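Myosin-I heavy chain (Dictyostelium discoideum, PDB 5EJR) is an actin-based class VII motor with ATPase activity that works in early phagocytosis and adhesion, represented by its C-terminal MyTH4-FERM tail unit. Local coordinates at residues 71-76 against 87-92; 127-132 against 167-172; 188-193 against 274-279; 255-260 against 288-293; 269-274 against 493-498. All coordinates share one frame; numbering follows the deposited sequence.

Contact 1 of 5, residues 71-76 against 87-92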
# COMPACT_ATOMS: atom_id res chain seq x y z
N ILE A 71 -11.77 0.42 22.18
CA ILE A 71 -12.95 1.12 21.66
C ILE A 71 -13.09 2.45 22.44
O ILE A 71 -13.21 3.52 21.84
CB ILE A 71 -14.20 0.21 21.72
CG1 ILE A 71 -14.09 -0.89 20.64
CG2 ILE A 71 -15.50 1.02 21.55
CD1 ILE A 71 -15.28 -1.85 20.47
N MET A 72 -12.96 2.37 23.79
CA MET A 72 -13.00 3.51 24.70
C MET A 72 -11.91 4.54 24.39
O MET A 72 -12.17 5.73 24.46
CB MET A 72 -12.91 3.03 26.16
CG MET A 72 -14.16 2.30 26.63
SD MET A 72 -14.15 1.96 28.42
CE MET A 72 -14.04 3.64 29.07
N MET A 73 -10.72 4.07 24.00
CA MET A 73 -9.59 4.91 23.61
C MET A 73 -9.90 5.63 22.30
O MET A 73 -9.56 6.79 22.15
CB MET A 73 -8.33 4.06 23.41
CG MET A 73 -7.69 3.62 24.69
SD MET A 73 -6.53 2.26 24.43
CE MET A 73 -5.16 3.13 24.05
N TRP A 74 -10.53 4.91 21.35
CA TRP A 74 -10.89 5.47 20.04
C TRP A 74 -11.94 6.58 20.21
O TRP A 74 -11.82 7.65 19.60
CB TRP A 74 -11.40 4.37 19.12
CG TRP A 74 -12.08 4.91 17.90
CD1 TRP A 74 -13.42 4.96 17.66
CD2 TRP A 74 -11.45 5.59 16.81
NE1 TRP A 74 -13.66 5.58 16.45
CE2 TRP A 74 -12.47 6.00 15.92
CE3 TRP A 74 -10.11 5.87 16.48
CZ2 TRP A 74 -12.19 6.66 14.72
CZ3 TRP A 74 -9.83 6.51 15.28
CH2 TRP A 74 -10.87 6.91 14.42
N MET A 75 -12.95 6.30 21.05
CA MET A 75 -14.07 7.18 21.37
C MET A 75 -13.69 8.35 22.30
O MET A 75 -14.49 9.27 22.45
CB MET A 75 -15.22 6.36 21.94
CG MET A 75 -15.87 5.49 20.89
SD MET A 75 -17.09 4.35 21.55
CE MET A 75 -18.45 5.54 21.91
N GLY A 76 -12.49 8.31 22.88
CA GLY A 76 -11.98 9.35 23.77
C GLY A 76 -12.53 9.28 25.19
O GLY A 76 -12.61 10.31 25.86
N SER A 87 -5.45 6.32 15.17
CA SER A 87 -5.42 5.46 13.98
C SER A 87 -4.87 4.08 14.33
O SER A 87 -5.45 3.06 13.92
CB SER A 87 -4.64 6.10 12.84
OG SER A 87 -3.29 6.35 13.17
N LEU A 88 -3.80 4.05 15.13
CA LEU A 88 -3.13 2.85 15.64
C LEU A 88 -4.09 2.04 16.52
O LEU A 88 -4.10 0.81 16.44
CB LEU A 88 -1.89 3.26 16.44
CG LEU A 88 -0.50 3.06 15.80
CD1 LEU A 88 -0.42 3.65 14.40
CD2 LEU A 88 0.60 3.64 16.67
N VAL A 89 -4.95 2.73 17.29
CA VAL A 89 -5.93 2.08 18.18
C VAL A 89 -7.01 1.37 17.37
O VAL A 89 -7.25 0.18 17.60
CB VAL A 89 -6.49 3.06 19.26
CG1 VAL A 89 -7.74 2.49 19.94
CG2 VAL A 89 -5.42 3.39 20.29
N ILE A 90 -7.64 2.06 16.40
CA ILE A 90 -8.66 1.45 15.55
C ILE A 90 -8.06 0.34 14.65
O ILE A 90 -8.73 -0.65 14.40
CB ILE A 90 -9.50 2.50 14.77
CG1 ILE A 90 -10.76 1.86 14.13
CG2 ILE A 90 -8.66 3.29 13.77
CD1 ILE A 90 -11.88 2.90 13.70
N GLN A 91 -6.79 0.48 14.19
CA GLN A 91 -6.13 -0.57 13.40
C GLN A 91 -6.04 -1.88 14.22
O GLN A 91 -6.31 -2.95 13.68
CB GLN A 91 -4.74 -0.12 12.94
CG GLN A 91 -4.80 0.70 11.65
CD GLN A 91 -3.59 1.58 11.51
OE1 GLN A 91 -2.46 1.21 11.85
NE2 GLN A 91 -3.80 2.79 11.04
N SER A 92 -5.74 -1.76 15.54
CA SER A 92 -5.68 -2.88 16.50
C SER A 92 -7.04 -3.58 16.59
O SER A 92 -7.10 -4.80 16.45
CB SER A 92 -5.24 -2.39 17.87
OG SER A 92 -5.18 -3.45 18.80

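Contact 2 of 5, residues 127-132 against 167-172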
# COMPACT_ATOMS: atom_id res chain seq x y z
N GLY A 127 -18.10 6.40 17.91
CA GLY A 127 -18.61 5.05 18.06
C GLY A 127 -19.24 4.62 16.76
O GLY A 127 -18.98 3.50 16.29
N PHE A 128 -20.00 5.53 16.11
CA PHE A 128 -20.55 5.21 14.79
C PHE A 128 -19.48 5.17 13.68
O PHE A 128 -19.62 4.39 12.74
CB PHE A 128 -21.72 6.13 14.42
CG PHE A 128 -23.00 5.81 15.17
CD1 PHE A 128 -23.64 4.59 14.99
CD2 PHE A 128 -23.55 6.72 16.06
CE1 PHE A 128 -24.81 4.29 15.70
CE2 PHE A 128 -24.72 6.42 16.77
CZ PHE A 128 -25.34 5.20 16.58
N GLU A 129 -18.41 5.99 13.80
CA GLU A 129 -17.28 6.00 12.84
C GLU A 129 -16.59 4.62 12.86
O GLU A 129 -16.23 4.08 11.80
CB GLU A 129 -16.26 7.08 13.22
CG GLU A 129 -16.71 8.50 12.88
CD GLU A 129 -15.77 9.60 13.31
OE1 GLU A 129 -15.05 9.41 14.32
OE2 GLU A 129 -15.76 10.66 12.65
N LEU A 130 -16.47 4.04 14.07
CA LEU A 130 -15.91 2.70 14.27
C LEU A 130 -16.81 1.67 13.61
O LEU A 130 -16.29 0.79 12.93
CB LEU A 130 -15.70 2.40 15.78
CG LEU A 130 -15.35 0.95 16.21
CD1 LEU A 130 -14.08 0.45 15.54
CD2 LEU A 130 -15.19 0.88 17.69
N ILE A 131 -18.14 1.80 13.72
CA ILE A 131 -19.08 0.87 13.08
C ILE A 131 -18.90 0.91 11.55
O ILE A 131 -18.91 -0.13 10.89
CB ILE A 131 -20.54 1.13 13.52
CG1 ILE A 131 -20.73 0.75 15.01
CG2 ILE A 131 -21.53 0.39 12.62
CD1 ILE A 131 -22.00 1.31 15.70
N TYR A 132 -18.70 2.13 11.01
CA TYR A 132 -18.45 2.30 9.57
C TYR A 132 -17.20 1.52 9.15
O TYR A 132 -17.24 0.78 8.15
CB TYR A 132 -18.28 3.79 9.23
CG TYR A 132 -17.66 3.99 7.86
CD1 TYR A 132 -18.42 3.85 6.71
CD2 TYR A 132 -16.30 4.27 7.72
CE1 TYR A 132 -17.86 3.99 5.44
CE2 TYR A 132 -15.72 4.41 6.46
CZ TYR A 132 -16.51 4.28 5.32
OH TYR A 132 -15.96 4.44 4.07
N ALA A 167 -27.12 11.36 11.19
CA ALA A 167 -28.03 10.45 10.49
C ALA A 167 -27.43 9.97 9.18
O ALA A 167 -27.74 8.85 8.76
CB ALA A 167 -29.37 11.14 10.22
N SER A 168 -26.60 10.80 8.52
CA SER A 168 -25.96 10.44 7.25
C SER A 168 -24.84 9.42 7.52
O SER A 168 -24.62 8.53 6.70
CB SER A 168 -25.45 11.68 6.51
OG SER A 168 -24.27 12.23 7.06
N LEU A 169 -24.19 9.54 8.69
CA LEU A 169 -23.14 8.65 9.17
C LEU A 169 -23.73 7.27 9.50
O LEU A 169 -23.07 6.27 9.21
CB LEU A 169 -22.44 9.27 10.39
CG LEU A 169 -21.46 8.41 11.23
CD1 LEU A 169 -20.35 7.75 10.36
CD2 LEU A 169 -20.81 9.25 12.29
N ILE A 170 -24.93 7.21 10.09
CA ILE A 170 -25.61 5.94 10.40
C ILE A 170 -26.11 5.34 9.09
O ILE A 170 -26.04 4.11 8.92
CB ILE A 170 -26.74 6.11 11.45
CG1 ILE A 170 -26.18 6.50 12.84
CG2 ILE A 170 -27.60 4.83 11.55
CD1 ILE A 170 -27.31 6.98 13.92
N ALA A 171 -26.61 6.19 8.18
CA ALA A 171 -27.08 5.71 6.88
C ALA A 171 -25.93 5.09 6.04
O ALA A 171 -26.19 4.16 5.28
CB ALA A 171 -27.75 6.84 6.11
N VAL A 172 -24.67 5.59 6.19
CA VAL A 172 -23.53 5.02 5.44
C VAL A 172 -23.17 3.64 6.04
O VAL A 172 -22.92 2.70 5.28
CB VAL A 172 -22.30 5.96 5.21
CG1 VAL A 172 -21.54 6.29 6.50
CG2 VAL A 172 -21.35 5.40 4.15

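Contact 3 of 5, residues 188-193 against 274-279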
# COMPACT_ATOMS: atom_id res chain seq x y z
N ARG A 188 -10.70 -5.75 2.46
CA ARG A 188 -9.63 -4.95 3.08
C ARG A 188 -8.87 -5.77 4.13
O ARG A 188 -9.48 -6.59 4.80
CB ARG A 188 -10.21 -3.67 3.72
CG ARG A 188 -10.61 -2.57 2.72
CD ARG A 188 -9.45 -1.70 2.22
NE ARG A 188 -8.72 -1.08 3.32
CZ ARG A 188 -9.04 0.09 3.87
NH1 ARG A 188 -10.06 0.80 3.39
NH2 ARG A 188 -8.34 0.56 4.89
N LYS A 189 -7.54 -5.54 4.25
CA LYS A 189 -6.67 -6.30 5.15
C LYS A 189 -6.24 -5.50 6.37
O LYS A 189 -5.67 -6.06 7.31
CB LYS A 189 -5.39 -6.77 4.40
CG LYS A 189 -5.63 -7.53 3.10
CD LYS A 189 -5.98 -8.99 3.34
CE LYS A 189 -6.25 -9.74 2.05
NZ LYS A 189 -7.61 -9.48 1.52
N MET A 190 -6.41 -4.18 6.32
CA MET A 190 -6.00 -3.29 7.40
C MET A 190 -7.15 -2.39 7.81
O MET A 190 -8.08 -2.17 7.02
CB MET A 190 -4.82 -2.39 6.97
CG MET A 190 -3.54 -3.13 6.62
SD MET A 190 -2.71 -3.86 8.05
CE MET A 190 -1.83 -2.44 8.67
N GLY A 191 -7.02 -1.85 9.03
CA GLY A 191 -7.91 -0.84 9.57
C GLY A 191 -7.50 0.49 8.95
O GLY A 191 -6.55 0.53 8.15
N PRO A 192 -8.17 1.61 9.27
CA PRO A 192 -7.82 2.87 8.58
C PRO A 192 -6.62 3.63 9.13
O PRO A 192 -6.40 3.66 10.34
CB PRO A 192 -9.10 3.69 8.70
CG PRO A 192 -9.68 3.24 10.02
CD PRO A 192 -9.34 1.79 10.16
N SER A 193 -5.89 4.31 8.22
CA SER A 193 -4.76 5.18 8.55
C SER A 193 -5.37 6.51 9.00
O SER A 193 -6.54 6.74 8.74
CB SER A 193 -3.91 5.43 7.30
OG SER A 193 -4.67 5.99 6.24
N ILE A 274 -4.85 0.55 -1.80
CA ILE A 274 -4.04 1.73 -1.43
C ILE A 274 -4.17 2.10 0.06
O ILE A 274 -3.16 2.38 0.70
CB ILE A 274 -4.25 2.97 -2.37
CG1 ILE A 274 -3.42 4.18 -1.89
CG2 ILE A 274 -5.74 3.31 -2.53
CD1 ILE A 274 -3.16 5.23 -2.94
N TYR A 275 -5.39 1.99 0.61
CA TYR A 275 -5.61 2.30 2.03
C TYR A 275 -4.94 1.29 2.96
O TYR A 275 -4.46 1.70 4.03
CB TYR A 275 -7.10 2.50 2.34
CG TYR A 275 -7.61 3.89 2.00
CD1 TYR A 275 -6.93 5.03 2.43
CD2 TYR A 275 -8.79 4.07 1.30
CE1 TYR A 275 -7.40 6.31 2.14
CE2 TYR A 275 -9.28 5.34 1.01
CZ TYR A 275 -8.58 6.46 1.44
OH TYR A 275 -9.04 7.72 1.15
N ASP A 276 -4.81 0.00 2.54
CA ASP A 276 -4.08 -1.00 3.34
C ASP A 276 -2.60 -0.65 3.39
O ASP A 276 -1.97 -0.82 4.43
CB ASP A 276 -4.29 -2.42 2.80
CG ASP A 276 -5.66 -3.03 3.09
OD1 ASP A 276 -6.35 -2.52 4.01
OD2 ASP A 276 -6.02 -4.03 2.42
N VAL A 277 -2.05 -0.10 2.28
CA VAL A 277 -0.66 0.33 2.19
C VAL A 277 -0.45 1.53 3.12
O VAL A 277 0.55 1.57 3.84
CB VAL A 277 -0.21 0.67 0.73
CG1 VAL A 277 1.25 1.12 0.70
CG2 VAL A 277 -0.45 -0.48 -0.24
N LEU A 278 -1.37 2.51 3.11
CA LEU A 278 -1.22 3.69 3.97
C LEU A 278 -1.21 3.34 5.45
O LEU A 278 -0.45 3.96 6.21
CB LEU A 278 -2.26 4.78 3.66
CG LEU A 278 -2.09 5.47 2.30
CD1 LEU A 278 -3.37 6.22 1.92
CD2 LEU A 278 -0.88 6.41 2.30
N ALA A 279 -2.00 2.33 5.85
CA ALA A 279 -2.06 1.84 7.23
C ALA A 279 -0.72 1.18 7.59
O ALA A 279 -0.11 1.54 8.60
CB ALA A 279 -3.21 0.86 7.39
O HOH W 1 -5.81 3.73 5.26

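Contact 4 of 5, residues 255-260 against 288-293. With EDO (1,2-ethanediol), chain C.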
# COMPACT_ATOMS: atom_id res chain seq x y z
N ILE A 255 3.92 1.49 -9.38
CA ILE A 255 4.17 2.38 -8.26
C ILE A 255 5.12 1.75 -7.26
O ILE A 255 5.06 0.54 -7.03
CB ILE A 255 2.81 2.80 -7.63
CG1 ILE A 255 2.11 3.82 -8.57
CG2 ILE A 255 2.96 3.34 -6.18
CD1 ILE A 255 0.80 4.38 -8.11
N SER A 256 6.01 2.58 -6.70
CA SER A 256 6.94 2.23 -5.63
C SER A 256 6.70 3.12 -4.39
O SER A 256 6.33 4.29 -4.52
CB SER A 256 8.39 2.37 -6.11
OG SER A 256 8.68 1.37 -7.08
N ALA A 257 6.91 2.55 -3.21
CA ALA A 257 6.82 3.26 -1.92
C ALA A 257 8.24 3.72 -1.65
O ALA A 257 9.15 2.89 -1.58
CB ALA A 257 6.35 2.33 -0.81
N VAL A 258 8.46 5.02 -1.63
CA VAL A 258 9.80 5.61 -1.47
C VAL A 258 9.95 6.34 -0.13
O VAL A 258 9.13 7.18 0.18
CB VAL A 258 10.11 6.59 -2.66
CG1 VAL A 258 11.48 7.27 -2.49
CG2 VAL A 258 10.01 5.88 -4.01
N ASN A 259 11.01 6.03 0.64
CA ASN A 259 11.37 6.70 1.90
C ASN A 259 12.83 7.19 1.74
O ASN A 259 13.75 6.38 1.67
CB ASN A 259 11.23 5.76 3.11
CG ASN A 259 11.38 6.43 4.46
OD1 ASN A 259 12.26 7.29 4.67
ND2 ASN A 259 10.55 6.03 5.43
N GLU A 260 13.02 8.50 1.65
CA GLU A 260 14.34 9.08 1.42
C GLU A 260 15.28 9.08 2.64
O GLU A 260 16.49 8.91 2.46
CB GLU A 260 14.22 10.50 0.85
CG GLU A 260 13.84 10.52 -0.62
CD GLU A 260 13.61 11.88 -1.24
OE1 GLU A 260 14.18 12.88 -0.74
OE2 GLU A 260 12.88 11.95 -2.25
N GLY A 288 11.47 8.58 9.06
CA GLY A 288 11.07 9.40 7.93
C GLY A 288 9.73 9.09 7.29
O GLY A 288 9.00 8.20 7.75
N GLU A 289 9.41 9.84 6.23
CA GLU A 289 8.13 9.76 5.51
C GLU A 289 8.20 8.98 4.18
O GLU A 289 9.12 9.19 3.38
CB GLU A 289 7.61 11.19 5.26
CG GLU A 289 6.09 11.29 5.23
CD GLU A 289 5.50 12.42 4.42
OE1 GLU A 289 5.81 12.51 3.21
OE2 GLU A 289 4.68 13.18 4.98
N PHE A 290 7.18 8.14 3.93
CA PHE A 290 7.03 7.41 2.67
C PHE A 290 6.14 8.20 1.72
O PHE A 290 5.19 8.87 2.15
CB PHE A 290 6.39 6.02 2.86
CG PHE A 290 7.30 4.90 3.30
CD1 PHE A 290 7.98 4.13 2.37
CD2 PHE A 290 7.44 4.58 4.65
CE1 PHE A 290 8.82 3.08 2.77
CE2 PHE A 290 8.27 3.53 5.06
CZ PHE A 290 8.96 2.80 4.12
N TYR A 291 6.39 8.05 0.42
CA TYR A 291 5.56 8.60 -0.62
C TYR A 291 5.49 7.65 -1.80
O TYR A 291 6.39 6.83 -1.97
CB TYR A 291 5.98 10.03 -1.04
CG TYR A 291 7.32 10.13 -1.73
CD1 TYR A 291 7.42 10.01 -3.11
CD2 TYR A 291 8.48 10.40 -1.01
CE1 TYR A 291 8.64 10.13 -3.76
CE2 TYR A 291 9.71 10.54 -1.65
CZ TYR A 291 9.78 10.41 -3.03
OH TYR A 291 10.99 10.54 -3.68
N PHE A 292 4.41 7.73 -2.58
CA PHE A 292 4.21 6.92 -3.78
C PHE A 292 4.83 7.62 -4.98
O PHE A 292 4.63 8.83 -5.17
CB PHE A 292 2.72 6.74 -4.06
CG PHE A 292 1.97 5.88 -3.07
CD1 PHE A 292 2.26 4.53 -2.95
CD2 PHE A 292 0.92 6.41 -2.33
CE1 PHE A 292 1.53 3.73 -2.07
CE2 PHE A 292 0.21 5.61 -1.44
CZ PHE A 292 0.51 4.27 -1.33
N GLN A 293 5.57 6.86 -5.80
CA GLN A 293 6.19 7.38 -7.01
C GLN A 293 5.89 6.45 -8.21
O GLN A 293 6.07 5.24 -8.12
CB GLN A 293 7.69 7.58 -6.79
CG GLN A 293 8.53 7.87 -8.04
CD GLN A 293 10.01 7.72 -7.75
OE1 GLN A 293 10.53 6.62 -7.63
NE2 GLN A 293 10.75 8.82 -7.70
C1 EDO C . 1.97 9.48 -1.00
O1 EDO C . 2.68 10.24 -1.99
C2 EDO C . 1.01 10.35 -0.15
O2 EDO C . -0.19 9.61 0.08

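Contact 5 of 5, residues 269-274 against 493-498. With EDO (1,2-ethanediol), chain D; EDO (1,2-ethanediol), chain E.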
# COMPACT_ATOMS: atom_id res chain seq x y z
N SER A 269 2.62 -3.82 -4.78
CA SER A 269 1.84 -4.73 -5.61
C SER A 269 0.65 -4.04 -6.19
O SER A 269 -0.06 -3.35 -5.46
CB SER A 269 1.36 -5.93 -4.79
OG SER A 269 0.60 -6.79 -5.63
N GLU A 270 0.41 -4.22 -7.48
CA GLU A 270 -0.76 -3.65 -8.15
C GLU A 270 -2.10 -4.16 -7.56
O GLU A 270 -3.13 -3.51 -7.76
CB GLU A 270 -0.70 -3.90 -9.67
CG GLU A 270 -0.80 -5.35 -10.09
CD GLU A 270 -1.05 -5.52 -11.58
OE1 GLU A 270 -0.08 -5.47 -12.36
OE2 GLU A 270 -2.24 -5.67 -11.96
N THR A 271 -2.09 -5.31 -6.86
CA THR A 271 -3.32 -5.87 -6.27
C THR A 271 -3.56 -5.40 -4.87
O THR A 271 -4.61 -5.72 -4.31
CB THR A 271 -3.34 -7.40 -6.31
OG1 THR A 271 -2.16 -7.91 -5.68
CG2 THR A 271 -3.54 -7.96 -7.71
N ASP A 272 -2.62 -4.65 -4.27
CA ASP A 272 -2.85 -4.17 -2.92
C ASP A 272 -3.90 -3.04 -2.95
O ASP A 272 -4.04 -2.34 -3.97
CB ASP A 272 -1.56 -3.59 -2.32
CG ASP A 272 -0.49 -4.54 -1.81
OD1 ASP A 272 -0.68 -5.78 -1.94
OD2 ASP A 272 0.54 -4.05 -1.29
N MET A 273 -4.59 -2.85 -1.81
CA MET A 273 -5.54 -1.77 -1.57
C MET A 273 -4.69 -0.62 -1.15
O MET A 273 -3.88 -0.78 -0.23
CB MET A 273 -6.50 -2.12 -0.41
CG MET A 273 -7.38 -3.28 -0.70
SD MET A 273 -8.07 -3.16 -2.36
CE MET A 273 -9.66 -3.73 -2.05
N ILE A 274 -4.85 0.55 -1.80
CA ILE A 274 -4.04 1.73 -1.43
C ILE A 274 -4.17 2.10 0.06
O ILE A 274 -3.16 2.38 0.70
CB ILE A 274 -4.25 2.97 -2.37
CG1 ILE A 274 -3.42 4.18 -1.89
CG2 ILE A 274 -5.74 3.31 -2.53
CD1 ILE A 274 -3.16 5.23 -2.94
N GLU A 493 7.74 -10.81 -0.45
CA GLU A 493 7.08 -10.04 -1.49
C GLU A 493 6.36 -10.90 -2.54
O GLU A 493 6.33 -10.54 -3.73
CB GLU A 493 8.06 -9.06 -2.14
CG GLU A 493 8.50 -7.93 -1.22
CD GLU A 493 9.53 -7.03 -1.89
OE1 GLU A 493 10.72 -7.15 -1.54
OE2 GLU A 493 9.16 -6.26 -2.82
N HIS A 494 5.69 -11.98 -2.10
CA HIS A 494 4.95 -12.83 -3.05
C HIS A 494 4.02 -12.05 -3.96
O HIS A 494 3.94 -12.35 -5.14
CB HIS A 494 4.14 -13.95 -2.33
CG HIS A 494 3.24 -13.44 -1.25
ND1 HIS A 494 1.93 -13.11 -1.51
CD2 HIS A 494 3.50 -13.23 0.06
CE1 HIS A 494 1.42 -12.74 -0.34
NE2 HIS A 494 2.34 -12.78 0.63
N SER A 495 3.31 -11.07 -3.43
CA SER A 495 2.33 -10.35 -4.23
C SER A 495 2.94 -9.53 -5.42
O SER A 495 2.49 -9.64 -6.57
CB SER A 495 1.45 -9.48 -3.34
OG SER A 495 0.38 -9.01 -4.14
N SER A 496 3.97 -8.74 -5.14
CA SER A 496 4.68 -7.98 -6.17
C SER A 496 5.42 -8.93 -7.11
O SER A 496 5.43 -8.72 -8.32
CB SER A 496 5.70 -7.05 -5.52
OG SER A 496 5.03 -6.02 -4.83
N ILE A 497 6.04 -9.97 -6.57
CA ILE A 497 6.78 -10.94 -7.41
C ILE A 497 5.85 -11.63 -8.38
O ILE A 497 6.20 -11.76 -9.55
CB ILE A 497 7.61 -11.96 -6.58
CG1 ILE A 497 8.73 -11.24 -5.83
CG2 ILE A 497 8.21 -13.04 -7.52
CD1 ILE A 497 9.35 -12.05 -4.73
N ALA A 498 4.65 -12.07 -7.91
CA ALA A 498 3.69 -12.74 -8.81
C ALA A 498 3.25 -11.80 -9.95
O ALA A 498 3.18 -12.21 -11.08
CB ALA A 498 2.47 -13.19 -8.01
C1 EDO D . 1.11 -14.26 -4.71
O1 EDO D . 0.38 -13.42 -3.84
C2 EDO D . 0.15 -15.22 -5.44
O2 EDO D . -0.80 -14.49 -6.19
C1 EDO E . 4.52 -4.23 -10.44
O1 EDO E . 4.35 -2.81 -10.41
C2 EDO E . 3.95 -4.88 -9.12
O2 EDO E . 2.53 -4.94 -9.25
O HOH W 2 -1.98 -7.93 -2.81
O HOH W 3 -0.19 -9.49 -7.14

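Contact 1 of 5, residues 71-76 against 87-92
Trp74 and Ile90 meet inside the helical MyTH4 domain, where helices 58-75 and 86-99 pack nearly antiparallel, their local axes 9.0 Å apart at an angle of 147°. The Trp74 ring swings across to the second helix because CG stands anti to the backbone N (chi1 166°). Ile90 lies over one face of the indole: its CD1 sits 3.9 Å from the centroid of the six-membered ring, a CH-pi contact, while CG2 touches CZ3 nearer the rim. The indole NE1 is bonded to Lys126 O, which holds the ring's rotation, and Ile197 and Arg201 of helix 194-205 also touch it. With an alanine here, Ile90 would probably lose the flat surface it rests on and Lys126 O its indole donor. Beside the ring, Val89 splits its branches: CG1 faces the CB atoms of Met73 and Trp74, and CG2 receives the thioether end of Met73, whose bend at chi3 brings CE to 3.8 Å from Val89 CG2.

Contact 2 of 5, residues 127-132 against 167-172
Two helices of the MyTH4 bundle, 121-137 and 164-178, run side by side in the same direction, their local axes 9.3 Å apart and inclined by 24°, with Phe128 and Ile170 in apolar contact between them. The outer part of Ile170 lies over the Phe128 ring: CG1 is 3.8 Å from the ring centroid and 9° off its normal, and CD1 reaches on to CZ. Ile170 CG1 lies beside its own backbone N (chi1 -67°), a turn that carries the end of the chain onto the ring although CB does not head straight for the other helix. Leu169 packs beside the ring's attachment, its CD2 3.9 Å from Phe128 CB and 4.2 Å from Glu129 CG. One helical turn on, Val172 CG1 approaches the Tyr132 ring obliquely, 4.0 Å from Tyr132 CD1, and CG2 touches CE1. The carboxylate of Glu129 forms a salt bridge with Arg201, and Tyr132 stacks on Phe200; both partners belong to helix 194-205, which also touches Leu169. Leu152 and Arg155 of helix 142-159 add to the packing of Phe128. The seam is side-chain packing, aliphatic against aromatic, between two helices of the helical MyTH4 bundle.

Contact 3 of 5, residues 188-193 against 274-279
Asp276 receives three donors from the loop 188-193, at the junction of the MyTH4 domain with the first, ubiquitin-like lobe of the FERM domain. Its OD1 takes Arg188 NE at 2.9 Å, a nearly straight bond of 168° and a salt bridge, and Met190 N at 2.8 Å; these two donors come from opposite faces of the carboxylate plane. OD2 accepts Lys189 N at 2.8 Å on its syn side but tilted 31° out of the carboxylate plane. The OD1 of Asp276 lies in the plane of the guanidinium, at its edge, whereas Tyr275 CB covers one face, 3.4 Å from Arg188 NH2. Bends at chi2 and chi3 fold the arginine back over its own loop, bringing NE to the aspartate. Next to this polar cluster Met190 CB packs on Ala279 CB at 3.7 Å, and Gly191 O, also beside that methyl, is buried without a polar partner in the model. A water takes a bond from Ser193 N and gives one to Tyr275 O, bridging loop and helix. Farther out, Glu196 forms a salt bridge with Arg188 NH2, and its backbone N is capped by Ser193 OG at the start of helix 194-205. With two backbone N-H groups and an arginine gripping one carboxylate, Asp276 is likely to be held as the anion, with its rotation fixed and the loop shaped around it.

Contact 4 of 5, residues 255-260 against 288-293
Phe290 presents one ring face to Asn259, whose CB stands 3.7 Å from the centroid in a CH-pi contact while ND2 lies 3.4 Å above the ring plane nearer the rim, the amide turned almost perpendicular to the ring. The Tyr291 ring takes Val258 CB over one face, 4.0 Å from its centroid, and at its edge the hydroxyl donates to Glu260 OE2 over 2.8 Å, using the anti lone pair of that oxygen. Placing CG between the backbone N and carbonyl carbon (chi1 67°) lays the tyrosine alongside Val258, both pointing the same way. Ile255 CG2 meets the Phe292 ring obliquely, 3.5 Å from CD1. The strands that carry these groups pair antiparallel, with Asn259, Phe290 and Phe292 on one face of the sheet and Val258 and Tyr291 on the opposite one. Ser256 with Gln293 and Val258 with Tyr291 are hydrogen-bonded pairs, the Val258 N to Tyr291 O bond measuring 2.8 Å; Ala257 with Phe292 is a non-hydrogen-bonded pair. Asn259 is bound by its amide to Lys287 O and Ala262 N. On the far edge of the second strand, Phe292 N donates to an ethanediol, probably from the crystallisation liquor. In the ubiquitin-like FERM lobe, strand 253-259 lies between 264-267 and 290-296; Arg215 makes a cation-pi contact with Tyr291, Trp281 of helix 274-283 stacks with Phe290, and Ile232 of helix 232-243 touches both Ile255 and Phe292.

Contact 5 of 5, residues 269-274 against 493-498
An interface between two FERM lobes is joined here, where the type I turn Ser269-Asp272 of the ubiquitin-like lobe meets the start of helix 494-505 in the C-terminal PH-like lobe. Two serine hydroxyls make the direct link: Ser269 OG and Ser495 OG are 2.7 Å apart in a hydrogen bond that either could donate. Each hydroxyl stands anti to its own backbone N (chi1 180° and -170°), a torsion that turns each oxygen toward the other across the contact. Ser269 OG also accepts a weak bond from Thr271 N, tying the link to the turn. Two waters add bridges. One molecule binds Thr271 OG1 and Ser495 OG and donates to Asp272 OD1 at 2.7 Å; a second binds Thr271 OG1 and donates to Ser495 O. Ser496 OG lies beside Ser269 and forms a weak bond with Val267 O. On the helix, His494 ND1 meets an ethanediol O1, probably from the crystallisation liquor, at 2.8 Å near the ring plane, and its side chain touches Phe469. A leucine in its place would probably leave that diol oxygen without its ring-nitrogen mate and disturb the packing on Phe469. The small buried area, the hydroxyls and the bridging waters make this a polar, hydrated lobe-lobe junction, set at the N-terminal end of the C-terminal helix of the PH-like lobe.

How the contacts relate
From the N terminus, contact 1 closes a short loop between successive helices, and contact 2 then spans a longer helical excursion; the two follow in series and touch through Leu130, which packs on Ile71, Trp74 and Ile90 in the MyTH4 core. Contact 3 opens next and reaches into the FERM part, joined to contact 1 by Gln91 NE2 and Pro192 O. Contacts 3, 4 and 5 cross one another along the chain: Ile274 belongs to both contact 3 and contact 5, and its CD1 packs on Phe292 of contact 4. Contact 5 closes the longest loop, bringing the C-terminal helix back to the ubiquitin-like lobe.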